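Local coordinates for protein nucleotidyl transferase (Methanothermobacter thermautotrophicus, PDB 6PLJ) that probably transfers nucleotidyl groups, like other MobA-like NTP transferases, and may serve pseudomurein cell wall synthesis, at residues I229-H232 with F233-T236; L195-M198 with M199-D202. All blocks are in the same frame, centred on the assembly; numbering follows the deposited sequence. Where two conformers were deposited one is given.

Interaction 1. Residues I229-H232 with F233-T236; sequences IRDH and FLRT. With EDO (1,2-ethanediol), chain E.
His-232 meets Thr-236 one helical turn on: CE1 of the imidazole lies 3.7 Å from CG2 of Thr-236, while OG1 of Thr-236 sits over one ring face, displaced toward the rim. The carbonyl O of His-232 accepts a hydrogen bond from the backbone N of Thr-236, and OG1 of Thr-236 is also 3.0 Å from that O. The guanidinium of Arg-235 folds back along the helix, bent at chi3 (-64°), and lays one face over Asp-231 O and His-232 CA; its NH1 approaches the His-232 ring at the edge. On the inner side, Ile-229 and Phe-233 run side by side, CG2 of Ile-229 touching CE1 of Phe-233 at 3.7 Å. An alanine in place of His-232 would probably leave CG2 of Thr-236 without the imidazole it packs against and open a gap beside Ile-215, which the His-232 side chain touches. Asp-231 OD2 accepts hydrogen bonds from both hydroxyls of an ethanediol, O1 at 2.7 Å and O2 at 2.8 Å, probably picked up from the crystallisation liquor. Ile-229 and Phe-233 both rest on Leu-57 of strand 56-57. Successive i to i+4 backbone bonds, with one apolar flank and one polar, make this the last turns of an amphipathic C-terminal alpha-helix, 223-236.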
loop_
_atom_site.group_PDB
_atom_site.type_symbol
_atom_site.label_atom_id
_atom_site.label_comp_id
_atom_site.label_asym_id
_atom_site.label_seq_id
_atom_site.Cartn_x
_atom_site.Cartn_y
_atom_site.Cartn_z
ATOM N N ILE A 229 -2.511 14.962 -4.438
ATOM C CA ILE A 229 -3.311 14.333 -3.409
ATOM C C ILE A 229 -3.819 15.370 -2.412
ATOM O O ILE A 229 -4.986 15.354 -2.038
ATOM C CB ILE A 229 -2.515 13.227 -2.688
ATOM C CG1 ILE A 229 -2.306 12.054 -3.641
ATOM C CG2 ILE A 229 -3.224 12.797 -1.408
ATOM C CD1 ILE A 229 -1.196 11.109 -3.230
ATOM N N ARG A 230 -2.942 16.265 -1.995
ATOM C CA ARG A 230 -3.340 17.300 -1.019
ATOM C C ARG A 230 -4.490 18.134 -1.600
ATOM O O ARG A 230 -5.386 18.436 -0.891
ATOM C CB ARG A 230 -2.135 18.165 -0.627
ATOM C CG ARG A 230 -2.454 19.299 0.334
ATOM C CD ARG A 230 -1.216 20.146 0.640
ATOM N NE ARG A 230 -1.019 21.164 -0.375
ATOM C CZ ARG A 230 0.019 21.989 -0.454
ATOM N NH1 ARG A 230 0.074 22.868 -1.439
ATOM N NH2 ARG A 230 1.006 21.924 0.422
ATOM N N ASP A 231 -4.397 18.491 -2.872
ATOM C CA ASP A 231 -5.464 19.277 -3.509
ATOM C C ASP A 231 -6.802 18.540 -3.493
ATOM O O ASP A 231 -7.860 19.156 -3.279
ATOM C CB ASP A 231 -5.088 19.656 -4.943
ATOM C CG ASP A 231 -3.996 20.722 -5.011
ATOM O OD1 ASP A 231 -3.676 21.363 -3.986
ATOM O OD2 ASP A 231 -3.446 20.892 -6.112
ATOM N N HIS A 232 -6.763 17.232 -3.714
ATOM C CA HIS A 232 -7.972 16.406 -3.627
ATOM C C HIS A 232 -8.570 16.411 -2.219
ATOM O O HIS A 232 -9.782 16.564 -2.061
ATOM C CB HIS A 232 -7.641 14.982 -4.059
ATOM C CG HIS A 232 -8.648 13.960 -3.658
ATOM N ND1 HIS A 232 -9.908 13.903 -4.199
ATOM C CD2 HIS A 232 -8.555 12.915 -2.806
ATOM C CE1 HIS A 232 -10.559 12.871 -3.686
ATOM N NE2 HIS A 232 -9.758 12.259 -2.832
ATOM N N PHE A 233 -7.704 16.222 -1.222
ATOM C CA PHE A 233 -8.100 16.234 0.190
ATOM C C PHE A 233 -8.711 17.590 0.582
ATOM O O PHE A 233 -9.773 17.627 1.216
ATOM C CB PHE A 233 -6.908 15.866 1.091
ATOM C CG PHE A 233 -6.757 14.380 1.337
ATOM C CD1 PHE A 233 -6.438 13.515 0.307
ATOM C CD2 PHE A 233 -6.929 13.856 2.609
ATOM C CE1 PHE A 233 -6.315 12.157 0.531
ATOM C CE2 PHE A 233 -6.796 12.500 2.842
ATOM C CZ PHE A 233 -6.483 11.649 1.804
ATOM N N LEU A 234 -8.079 18.687 0.165
ATOM C CA LEU A 234 -8.609 20.048 0.428
ATOM C C LEU A 234 -10.002 20.245 -0.193
ATOM O O LEU A 234 -10.854 20.919 0.395
ATOM C CB LEU A 234 -7.648 21.133 -0.066
ATOM C CG LEU A 234 -6.368 21.302 0.755
ATOM C CD1 LEU A 234 -5.337 22.122 0.000
ATOM C CD2 LEU A 234 -6.657 21.935 2.112
ATOM N N ARG A 235 -10.247 19.650 -1.362
ATOM C CA ARG A 235 -11.566 19.753 -2.010
ATOM C C ARG A 235 -12.645 18.976 -1.293
ATOM O O ARG A 235 -13.760 19.474 -1.148
ATOM C CB ARG A 235 -11.553 19.242 -3.445
ATOM C CG ARG A 235 -11.019 20.214 -4.457
ATOM C CD ARG A 235 -11.382 19.729 -5.853
ATOM N NE ARG A 235 -10.743 18.449 -6.169
ATOM C CZ ARG A 235 -9.498 18.300 -6.637
ATOM N NH1 ARG A 235 -9.042 17.082 -6.884
ATOM N NH2 ARG A 235 -8.707 19.341 -6.856
ATOM N N THR A 236 -12.318 17.754 -0.870
ATOM C CA THR A 236 -13.293 16.827 -0.306
ATOM C C THR A 236 -13.369 16.911 1.222
ATOM O O THR A 236 -14.043 16.085 1.842
ATOM C CB THR A 236 -12.974 15.384 -0.734
ATOM O OG1 THR A 236 -11.659 15.032 -0.286
ATOM C CG2 THR A 236 -13.032 15.254 -2.253
HETATM C C1 EDO E . -0.033 22.489 -6.771
HETATM O O1 EDO E . -1.231 22.411 -5.997
HETATM C C2 EDO E . -0.112 21.472 -7.897
HETATM O O2 EDO E . -1.076 20.467 -7.552
#

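Interaction 2. Residues L195-M198 with M199-D202; sequences LLWM and MLED
Met-199 places CG anti to its carbonyl carbon (chi1 -73°) and then runs extended, which carries its sulfur alongside the preceding turn to meet Leu-196. There SD of Met-199 lies 4.2 Å from CD2 of Leu-196, the two side chains crossing at a slant, while CG of Met-199 passes 3.3 Å from the carbonyl O of Leu-195. Glu-201 has a similar first torsion (chi1 -71°), and its chain lies back over the helix: CG is 3.3 Å from Trp-197 O, and OE1 comes to 3.8 Å from Met-198 CA. Leu-200 packs more loosely on the indole, its CD1 4.4 Å from CE3 of Trp-197, and its CG lies against Leu-196 O. Met-198 bends at chi3, and its CE runs beside the carboxylate of Asp-202, 4.2 Å from OD2, the two side chains pointing the same way.

Backbone bonds from Met-199, Leu-200, Glu-201 and Asp-202 to the carbonyls four residues earlier hold these side chains in step, the last joining Asp-202 N to Met-198 O at 2.9 Å. The polar end of Asp-202 has its main partner beyond the turn, for OD2 is hydrogen-bonded to the hydroxyl of Tyr-184. NE1 of Trp-197 makes a weak hydrogen bond to Asn-193 OD1, one turn earlier, which may help to set the rotation of the indole.

Helix 192-201 thus lays a seam of Leu-196 and Met-199 on the main sheet, touching Ile-155 and Val-153 of strand 152-157. Met-199 also reaches Leu-180 and Tyr-184 of helix 178-184, against which Met-198 leans too, and the side chain of Trp-197 touches Asn-166 and Ala-167 in a loop.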
loop_
_atom_site.group_PDB
_atom_site.type_symbol
_atom_site.label_atom_id
_atom_site.label_comp_id
_atom_site.label_asym_id
_atom_site.label_seq_id
_atom_site.Cartn_x
_atom_site.Cartn_y
_atom_site.Cartn_z
ATOM N N LEU A 195 6.102 -9.084 -10.002
ATOM C CA LEU A 195 5.386 -10.230 -9.427
ATOM C C LEU A 195 3.990 -10.442 -9.987
ATOM O O LEU A 195 3.542 -11.571 -10.104
ATOM C CB LEU A 195 5.270 -10.134 -7.888
ATOM C CG LEU A 195 6.425 -10.601 -7.028
ATOM C CD1 LEU A 195 6.008 -10.523 -5.561
ATOM C CD2 LEU A 195 6.871 -12.018 -7.386
ATOM N N LEU A 196 3.270 -9.359 -10.283
ATOM C CA LEU A 196 1.932 -9.489 -10.833
ATOM C C LEU A 196 1.978 -10.109 -12.248
ATOM O O LEU A 196 1.156 -10.957 -12.590
ATOM C CB LEU A 196 1.232 -8.134 -10.855
ATOM C CG LEU A 196 0.995 -7.497 -9.486
ATOM C CD1 LEU A 196 0.580 -6.043 -9.649
ATOM C CD2 LEU A 196 -0.054 -8.271 -8.709
ATOM N N TRP A 197 2.956 -9.680 -13.034
ATOM C CA TRP A 197 3.199 -10.267 -14.359
ATOM C C TRP A 197 3.572 -11.751 -14.253
ATOM O O TRP A 197 3.116 -12.554 -15.056
ATOM C CB TRP A 197 4.302 -9.511 -15.092
ATOM C CG TRP A 197 3.897 -8.174 -15.625
ATOM C CD1 TRP A 197 4.285 -6.953 -15.158
ATOM C CD2 TRP A 197 3.066 -7.921 -16.765
ATOM N NE1 TRP A 197 3.738 -5.956 -15.922
ATOM C CE2 TRP A 197 2.989 -6.519 -16.920
ATOM C CE3 TRP A 197 2.378 -8.741 -17.668
ATOM C CZ2 TRP A 197 2.260 -5.914 -17.951
ATOM C CZ3 TRP A 197 1.637 -8.138 -18.691
ATOM C CH2 TRP A 197 1.585 -6.738 -18.815
ATOM N N MET A 198 4.396 -12.091 -13.261
ATOM C CA MET A 198 4.726 -13.491 -12.950
ATOM C C MET A 198 3.479 -14.310 -12.646
ATOM O O MET A 198 3.286 -15.389 -13.204
ATOM C CB MET A 198 5.657 -13.564 -11.744
ATOM C CG MET A 198 7.136 -13.472 -12.055
ATOM S SD MET A 198 8.082 -14.105 -10.659
ATOM C CE MET A 198 7.104 -15.548 -10.245
ATOM N N MET A 199 2.636 -13.785 -11.754
ATOM C CA MET A 199 1.362 -14.412 -11.416
ATOM C C MET A 199 0.471 -14.672 -12.633
ATOM O O MET A 199 -0.085 -15.761 -12.782
ATOM C CB MET A 199 0.577 -13.548 -10.416
ATOM C CG MET A 199 1.140 -13.553 -9.014
ATOM S SD MET A 199 0.249 -12.363 -7.975
ATOM C CE MET A 199 1.327 -12.413 -6.548
ATOM N N LEU A 200 0.331 -13.664 -13.492
ATOM C CA LEU A 200 -0.455 -13.824 -14.715
ATOM C C LEU A 200 0.120 -14.918 -15.630
ATOM O O LEU A 200 -0.644 -15.734 -16.153
ATOM C CB LEU A 200 -0.551 -12.495 -15.466
ATOM C CG LEU A 200 -1.444 -11.445 -14.790
ATOM C CD1 LEU A 200 -1.196 -10.080 -15.424
ATOM C CD2 LEU A 200 -2.914 -11.811 -14.874
ATOM N N GLU A 201 1.440 -14.939 -15.788
ATOM C CA GLU A 201 2.135 -15.986 -16.575
ATOM C C GLU A 201 1.861 -17.379 -16.008
ATOM O O GLU A 201 1.657 -18.339 -16.762
ATOM C CB GLU A 201 3.643 -15.742 -16.601
ATOM C CG GLU A 201 4.075 -14.548 -17.444
ATOM C CD GLU A 201 5.456 -14.008 -17.084
ATOM O OE1 GLU A 201 6.163 -14.608 -16.241
ATOM O OE2 GLU A 201 5.842 -12.968 -17.656
ATOM N N ASP A 202 1.836 -17.476 -14.674
ATOM C CA ASP A 202 1.527 -18.725 -13.985
ATOM C C ASP A 202 0.046 -19.106 -14.013
ATOM O O ASP A 202 -0.315 -20.178 -13.536
ATOM C CB ASP A 202 2.015 -18.666 -12.522
ATOM C CG ASP A 202 3.531 -18.568 -12.400
ATOM O OD1 ASP A 202 4.257 -18.874 -13.372
ATOM O OD2 ASP A 202 4.021 -18.186 -11.317
#

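From the N terminus, the chain builds most of the mixed sheet before helix 192-201 carries interaction 2; strand 205-210 follows, entering that sheet beside 152-157, and helix 223-236 then carries interaction 1. Each contact is local, spanning about two helical turns, and closes no long loop. The two lie in series, neither nested nor crossing, with centres about 34 Å apart and nearest atoms about 18 Å apart, on opposite sides of the chain's centre. Interaction 2 ties its helix to strand 152-157 and helix 178-184, whereas interaction 1 anchors the C-terminal helix on the small hairpin strand 56-57 and the loop at 215-220.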